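Local coordinates for protein hemolysin (Streptococcus suis, PDB 3HVN) that probably binds cholesterol in host membranes, then changes shape, inserts and assembles into an oligomeric pore that lyses the cell, at residues Glu55-Asp60 with Asn379-Glu384; Leu77-Lys82 with Ala214-Glu219. The protein carries 1 engineered substitution. One frame throughout, in Å; residues are numbered along the deposited sequence.

In the fold
Contact 1 and contact 2 meet on one sheet, with centres about 14 Å apart. Strand 376-401 carries 379-384, and its antiparallel neighbour 73-88 carries 77-82. Two probable backbone hydrogen bonds join these segments: Glu384 N to Glu80 O, 2.8 Å, and Tyr382 N to Lys82 O, also 2.8 Å. A salt bridge from Lys82 to Glu384 adds to them. Residues 55-60 run beside strand 376-401, and Ile59 CG2 packs on Lys81 CE at 3.4 Å. Residues 214-219 bring a short helix end to the sheet. Contact 2 is nested in the chain loop closed by contact 1. Neither contact includes a residue of the hexafluoropropanol or heptanetriol pockets.

Contact 1: residues Glu55-Asp60 with Asn379-Glu384; sequences EGEYID and NSEYIE
Gly56 and Ser380 meet through the backbone. The oxygen Gly56 O receives a CA-H...O contact from Ser380 CA at 3.5 Å, nearly straight at 172°. At the backbone angles of Gly56 a side chain would jam against the carbonyl oxygen of Glu55. The chain here runs beside the strand in the same direction. Asn379 pairs by backbone with Asn54, just before this segment.

Glu57 and Glu381 lie alongside each other and point the same way, their carboxylate planes 36° apart. The two like charges are modelled close together, OE1 of Glu57 next to OE1 of Glu381. Lys81 makes a long, weak ion pair with Glu381 OE2.

The apolar part centres on Ile59. Its CB lies 3.8 Å from Glu381 CB, and the two side chains cross at about a right angle. CG1 stands anti to the backbone N (chi1 -170°), which carries Ile59 CD1 to Ile383 CG1 at 3.5 Å. Pro62 and Arg79 also touch Ile383.

Past the short parallel pairing of strand 53-54 with the long strand 376-401, the chain runs on beside that strand as a surface loop without ladder bonds, along the sheet that forms the elongated middle of a cholesterol-dependent cytolysin.

Contact 2: residues Leu77-Lys82 with Ala214-Glu219; sequences LRREKK and AVNSGE
Arg79 reaches from strand 73-88 to Asn216 at the end of helix 212-217. Its CB points toward the helix. Further out the chain bends at chi3 (67°), which brings the guanidinium across the Asn216 side chain at about a right angle. CD is 4.1 Å from Asn216 OD1, and NE is 3.7 Å from the same oxygen. CZ comes next, with Asn216 OD1 over one face of the guanidinium, offset toward its rim. The guanidinium and amide planes are 54° apart. NH1 lies 3.1 Å from Asn216 OD1, at a poor angle for a hydrogen bond. NH2 ends beside the backbone oxygen Asn216 O at 2.8 Å, again poorly angled. The guanidinium charge probably sits well near these oxygens and the carbonyl end of the helix.

That helix ends in a Schellman motif, with Gly218 as its C-prime residue at positive phi. Glu219 N bonds to Ala214 O at 3.1 Å, and Gly218 N bonds weakly to Val215 O. Ala214 O also accepts from Gly218 N and from Ser217 OG, the latter at 2.6 Å. As in related cytolysins, this helix probably belongs to the helical cluster that unfolds into a membrane-spanning hairpin during pore formation, and the strand to the sheet it rests against.

Leu77, two residues before Arg79, places CD1 3.3 Å from Ser217 O. Asn216 OD1 has a weak hydrogen bond with Thr385 OG1 on strand 376-401. Pro62, Pro63 and Ile383 touch the Arg79 side chain.

Contact 1: residues Glu55-Asp60 with Asn379-Glu384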
loop_
_atom_site.group_PDB
_atom_site.type_symbol
_atom_site.label_atom_id
_atom_site.label_comp_id
_atom_site.label_asym_id
_atom_site.label_seq_id
_atom_site.Cartn_x
_atom_site.Cartn_y
_atom_site.Cartn_z
ATOM N N GLU A 55 16.256 -13.263 3.948
ATOM C CA GLU A 55 16.190 -12.770 5.318
ATOM C C GLU A 55 16.396 -11.260 5.350
ATOM O O GLU A 55 16.277 -10.587 4.327
ATOM C CB GLU A 55 17.250 -13.455 6.181
ATOM C CG GLU A 55 18.673 -13.262 5.679
ATOM C CD GLU A 55 19.711 -13.833 6.628
ATOM O OE1 GLU A 55 19.356 -14.142 7.784
ATOM O OE2 GLU A 55 20.882 -13.969 6.216
ATOM N N GLY A 56 16.704 -10.735 6.531
ATOM C CA GLY A 56 16.971 -9.317 6.682
ATOM C C GLY A 56 15.968 -8.609 7.570
ATOM O O GLY A 56 14.842 -8.332 7.155
ATOM N N GLU A 57 16.379 -8.315 8.799
ATOM C CA GLU A 57 15.534 -7.581 9.731
ATOM C C GLU A 57 16.081 -6.180 9.993
ATOM O O GLU A 57 15.520 -5.193 9.516
ATOM C CB GLU A 57 15.364 -8.355 11.041
ATOM C CG GLU A 57 16.646 -8.957 11.594
ATOM C CD GLU A 57 16.431 -9.665 12.917
ATOM O OE1 GLU A 57 15.319 -9.557 13.476
ATOM O OE2 GLU A 57 17.374 -10.327 13.399
ATOM N N TYR A 58 17.179 -6.101 10.741
ATOM C CA TYR A 58 17.799 -4.820 11.074
ATOM C C TYR A 58 16.754 -3.744 11.344
ATOM O O TYR A 58 16.566 -2.833 10.539
ATOM C CB TYR A 58 18.739 -4.368 9.955
ATOM C CG TYR A 58 20.141 -4.924 10.064
ATOM C CD1 TYR A 58 21.107 -4.276 10.822
ATOM C CD2 TYR A 58 20.501 -6.093 9.406
ATOM C CE1 TYR A 58 22.391 -4.776 10.925
ATOM C CE2 TYR A 58 21.783 -6.602 9.503
ATOM C CZ TYR A 58 22.723 -5.939 10.264
ATOM O OH TYR A 58 24.001 -6.440 10.365
ATOM N N ILE A 59 16.077 -3.855 12.482
ATOM C CA ILE A 59 14.983 -2.948 12.803
ATOM C C ILE A 59 15.230 -2.176 14.095
ATOM O O ILE A 59 14.764 -1.047 14.251
ATOM C CB ILE A 59 13.649 -3.709 12.919
ATOM C CG1 ILE A 59 12.481 -2.726 13.008
ATOM C CG2 ILE A 59 13.674 -4.641 14.118
ATOM C CD1 ILE A 59 12.389 -1.791 11.824
ATOM N N ASP A 60 15.968 -2.788 15.017
ATOM C CA ASP A 60 16.221 -2.184 16.320
ATOM C C ASP A 60 14.905 -1.878 17.029
ATOM O O ASP A 60 13.970 -2.678 16.996
ATOM C CB ASP A 60 17.047 -0.904 16.174
ATOM C CG ASP A 60 18.399 -1.152 15.536
ATOM O OD1 ASP A 60 18.670 -2.303 15.134
ATOM O OD2 ASP A 60 19.194 -0.192 15.436
ATOM N N ASN A 379 11.465 -12.097 4.100
ATOM C CA ASN A 379 11.012 -11.460 5.331
ATOM C C ASN A 379 11.637 -10.084 5.510
ATOM O O ASN A 379 12.759 -9.843 5.063
ATOM C CB ASN A 379 11.332 -12.339 6.542
ATOM C CG ASN A 379 10.370 -13.498 6.691
ATOM O OD1 ASN A 379 9.262 -13.469 6.158
ATOM N ND2 ASN A 379 10.787 -14.523 7.423
ATOM N N SER A 380 10.914 -9.182 6.165
ATOM C CA SER A 380 11.442 -7.843 6.410
ATOM C C SER A 380 10.700 -7.102 7.515
ATOM O O SER A 380 9.522 -6.779 7.378
ATOM C CB SER A 380 11.419 -7.014 5.123
ATOM O OG SER A 380 11.951 -5.720 5.344
ATOM N N GLU A 381 11.399 -6.832 8.613
ATOM C CA GLU A 381 10.848 -6.005 9.676
ATOM C C GLU A 381 10.930 -4.537 9.276
ATOM O O GLU A 381 11.865 -4.127 8.588
ATOM C CB GLU A 381 11.594 -6.240 10.992
ATOM C CG GLU A 381 11.211 -7.529 11.700
ATOM C CD GLU A 381 11.969 -7.730 12.997
ATOM O OE1 GLU A 381 13.178 -7.423 13.034
ATOM O OE2 GLU A 381 11.357 -8.200 13.979
ATOM N N TYR A 382 9.947 -3.752 9.701
ATOM C CA TYR A 382 9.905 -2.337 9.357
ATOM C C TYR A 382 9.173 -1.535 10.426
ATOM O O TYR A 382 8.672 -2.095 11.403
ATOM C CB TYR A 382 9.228 -2.139 8.000
ATOM C CG TYR A 382 7.737 -2.384 8.022
ATOM C CD1 TYR A 382 7.226 -3.675 8.023
ATOM C CD2 TYR A 382 6.841 -1.325 8.042
ATOM C CE1 TYR A 382 5.863 -3.904 8.045
ATOM C CE2 TYR A 382 5.477 -1.544 8.064
ATOM C CZ TYR A 382 4.994 -2.834 8.065
ATOM O OH TYR A 382 3.636 -3.055 8.085
ATOM N N ILE A 383 9.113 -0.222 10.235
ATOM C CA ILE A 383 8.451 0.657 11.189
ATOM C C ILE A 383 7.225 1.328 10.581
ATOM O O ILE A 383 7.338 2.116 9.643
ATOM C CB ILE A 383 9.404 1.749 11.708
ATOM C CG1 ILE A 383 10.586 1.120 12.445
ATOM C CG2 ILE A 383 8.660 2.714 12.618
ATOM C CD1 ILE A 383 10.185 0.306 13.655
ATOM N N GLU A 384 6.054 1.005 11.120
ATOM C CA GLU A 384 4.825 1.671 10.712
ATOM C C GLU A 384 4.648 2.949 11.519
ATOM O O GLU A 384 4.466 2.908 12.738
ATOM C CB GLU A 384 3.617 0.752 10.902
ATOM C CG GLU A 384 2.282 1.435 10.649
ATOM C CD GLU A 384 1.119 0.461 10.645
ATOM O OE1 GLU A 384 1.318 -0.701 10.235
ATOM O OE2 GLU A 384 0.006 0.860 11.046
#

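Contact 2: residues Leu77-Lys82 with Ala214-Glu219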
loop_
_atom_site.group_PDB
_atom_site.type_symbol
_atom_site.label_atom_id
_atom_site.label_comp_id
_atom_site.label_asym_id
_atom_site.label_seq_id
_atom_site.Cartn_x
_atom_site.Cartn_y
_atom_site.Cartn_z
ATOM N N LEU A 77 2.328 11.298 17.258
ATOM C CA LEU A 77 3.173 10.460 16.419
ATOM C C LEU A 77 3.437 9.114 17.088
ATOM O O LEU A 77 4.093 9.042 18.130
ATOM C CB LEU A 77 4.490 11.173 16.104
ATOM C CG LEU A 77 5.395 10.552 15.035
ATOM C CD1 LEU A 77 6.331 11.597 14.448
ATOM C CD2 LEU A 77 6.182 9.373 15.592
ATOM N N ARG A 78 2.913 8.054 16.478
ATOM C CA ARG A 78 3.097 6.698 16.982
ATOM C C ARG A 78 3.696 5.795 15.910
ATOM O O ARG A 78 3.034 5.461 14.928
ATOM C CB ARG A 78 1.764 6.114 17.456
ATOM C CG ARG A 78 1.081 6.903 18.559
ATOM C CD ARG A 78 -0.182 6.197 19.025
ATOM N NE ARG A 78 -0.911 6.969 20.027
ATOM C CZ ARG A 78 -2.026 6.555 20.621
ATOM N NH1 ARG A 78 -2.543 5.372 20.316
ATOM N NH2 ARG A 78 -2.625 7.321 21.522
ATOM N N ARG A 79 4.949 5.402 16.103
ATOM C CA ARG A 79 5.620 4.507 15.167
ATOM C C ARG A 79 5.906 3.163 15.828
ATOM O O ARG A 79 6.610 3.097 16.837
ATOM C CB ARG A 79 6.916 5.141 14.654
ATOM C CG ARG A 79 7.902 5.519 15.749
ATOM C CD ARG A 79 9.069 6.321 15.194
ATOM N NE ARG A 79 8.648 7.633 14.712
ATOM C CZ ARG A 79 9.476 8.554 14.231
ATOM N NH1 ARG A 79 10.777 8.310 14.165
ATOM N NH2 ARG A 79 9.003 9.721 13.816
ATOM N N GLU A 80 5.355 2.091 15.267
ATOM C CA GLU A 80 5.544 0.765 15.850
ATOM C C GLU A 80 6.315 -0.179 14.932
ATOM O O GLU A 80 6.317 -0.018 13.711
ATOM C CB GLU A 80 4.205 0.141 16.252
ATOM C CG GLU A 80 3.359 -0.346 15.088
ATOM C CD GLU A 80 2.252 -1.281 15.534
ATOM O OE1 GLU A 80 2.441 -1.986 16.548
ATOM O OE2 GLU A 80 1.194 -1.315 14.871
ATOM N N LYS A 81 6.965 -1.166 15.537
ATOM C CA LYS A 81 7.782 -2.127 14.807
ATOM C C LYS A 81 6.959 -3.322 14.335
ATOM O O LYS A 81 6.436 -4.087 15.145
ATOM C CB LYS A 81 8.945 -2.593 15.685
ATOM C CG LYS A 81 9.605 -3.884 15.237
ATOM C CD LYS A 81 10.718 -4.275 16.197
ATOM C CE LYS A 81 11.127 -5.727 16.018
ATOM N NZ LYS A 81 12.277 -6.086 16.894
ATOM N N LYS A 82 6.847 -3.473 13.019
ATOM C CA LYS A 82 6.098 -4.579 12.434
ATOM C C LYS A 82 6.981 -5.454 11.551
ATOM O O LYS A 82 8.156 -5.152 11.335
ATOM C CB LYS A 82 4.910 -4.058 11.623
ATOM C CG LYS A 82 3.725 -3.611 12.462
ATOM C CD LYS A 82 2.517 -3.318 11.585
ATOM C CE LYS A 82 1.265 -3.103 12.418
ATOM N NZ LYS A 82 0.066 -2.859 11.569
ATOM N N ALA A 214 10.118 11.534 5.115
ATOM C CA ALA A 214 8.879 12.269 5.336
ATOM C C ALA A 214 7.824 11.375 5.977
ATOM O O ALA A 214 7.184 11.760 6.955
ATOM C CB ALA A 214 8.361 12.848 4.031
ATOM N N VAL A 215 7.641 10.181 5.420
ATOM C CA VAL A 215 6.695 9.232 5.995
ATOM C C VAL A 215 7.019 8.964 7.460
ATOM O O VAL A 215 6.134 8.976 8.314
ATOM C CB VAL A 215 6.681 7.901 5.221
ATOM C CG1 VAL A 215 6.175 6.772 6.112
ATOM C CG2 VAL A 215 5.829 8.032 3.974
ATOM N N ASN A 216 8.297 8.731 7.741
ATOM C CA ASN A 216 8.754 8.492 9.104
ATOM C C ASN A 216 8.502 9.697 10.005
ATOM O O ASN A 216 8.078 9.546 11.150
ATOM C CB ASN A 216 10.240 8.130 9.116
ATOM C CG ASN A 216 10.751 7.815 10.508
ATOM O OD1 ASN A 216 10.020 7.286 11.346
ATOM N ND2 ASN A 216 12.014 8.139 10.761
ATOM N N SER A 217 8.765 10.890 9.482
ATOM C CA SER A 217 8.535 12.114 10.239
ATOM C C SER A 217 7.044 12.319 10.482
ATOM O O SER A 217 6.645 12.950 11.460
ATOM C CB SER A 217 9.127 13.325 9.514
ATOM O OG SER A 217 8.432 13.592 8.308
ATOM N N GLY A 218 6.224 11.778 9.586
ATOM C CA GLY A 218 4.782 11.852 9.731
ATOM C C GLY A 218 4.155 12.989 8.948
ATOM O O GLY A 218 2.969 13.281 9.104
ATOM N N GLU A 219 4.953 13.634 8.104
ATOM C CA GLU A 219 4.468 14.739 7.287
ATOM C C GLU A 219 3.572 14.236 6.161
ATOM O O GLU A 219 2.365 14.478 6.156
ATOM C CB GLU A 219 5.642 15.528 6.704
ATOM C CG GLU A 219 6.511 16.213 7.744
ATOM C CD GLU A 219 7.716 16.899 7.131
ATOM O OE1 GLU A 219 8.132 16.497 6.024
ATOM O OE2 GLU A 219 8.249 17.837 7.759
#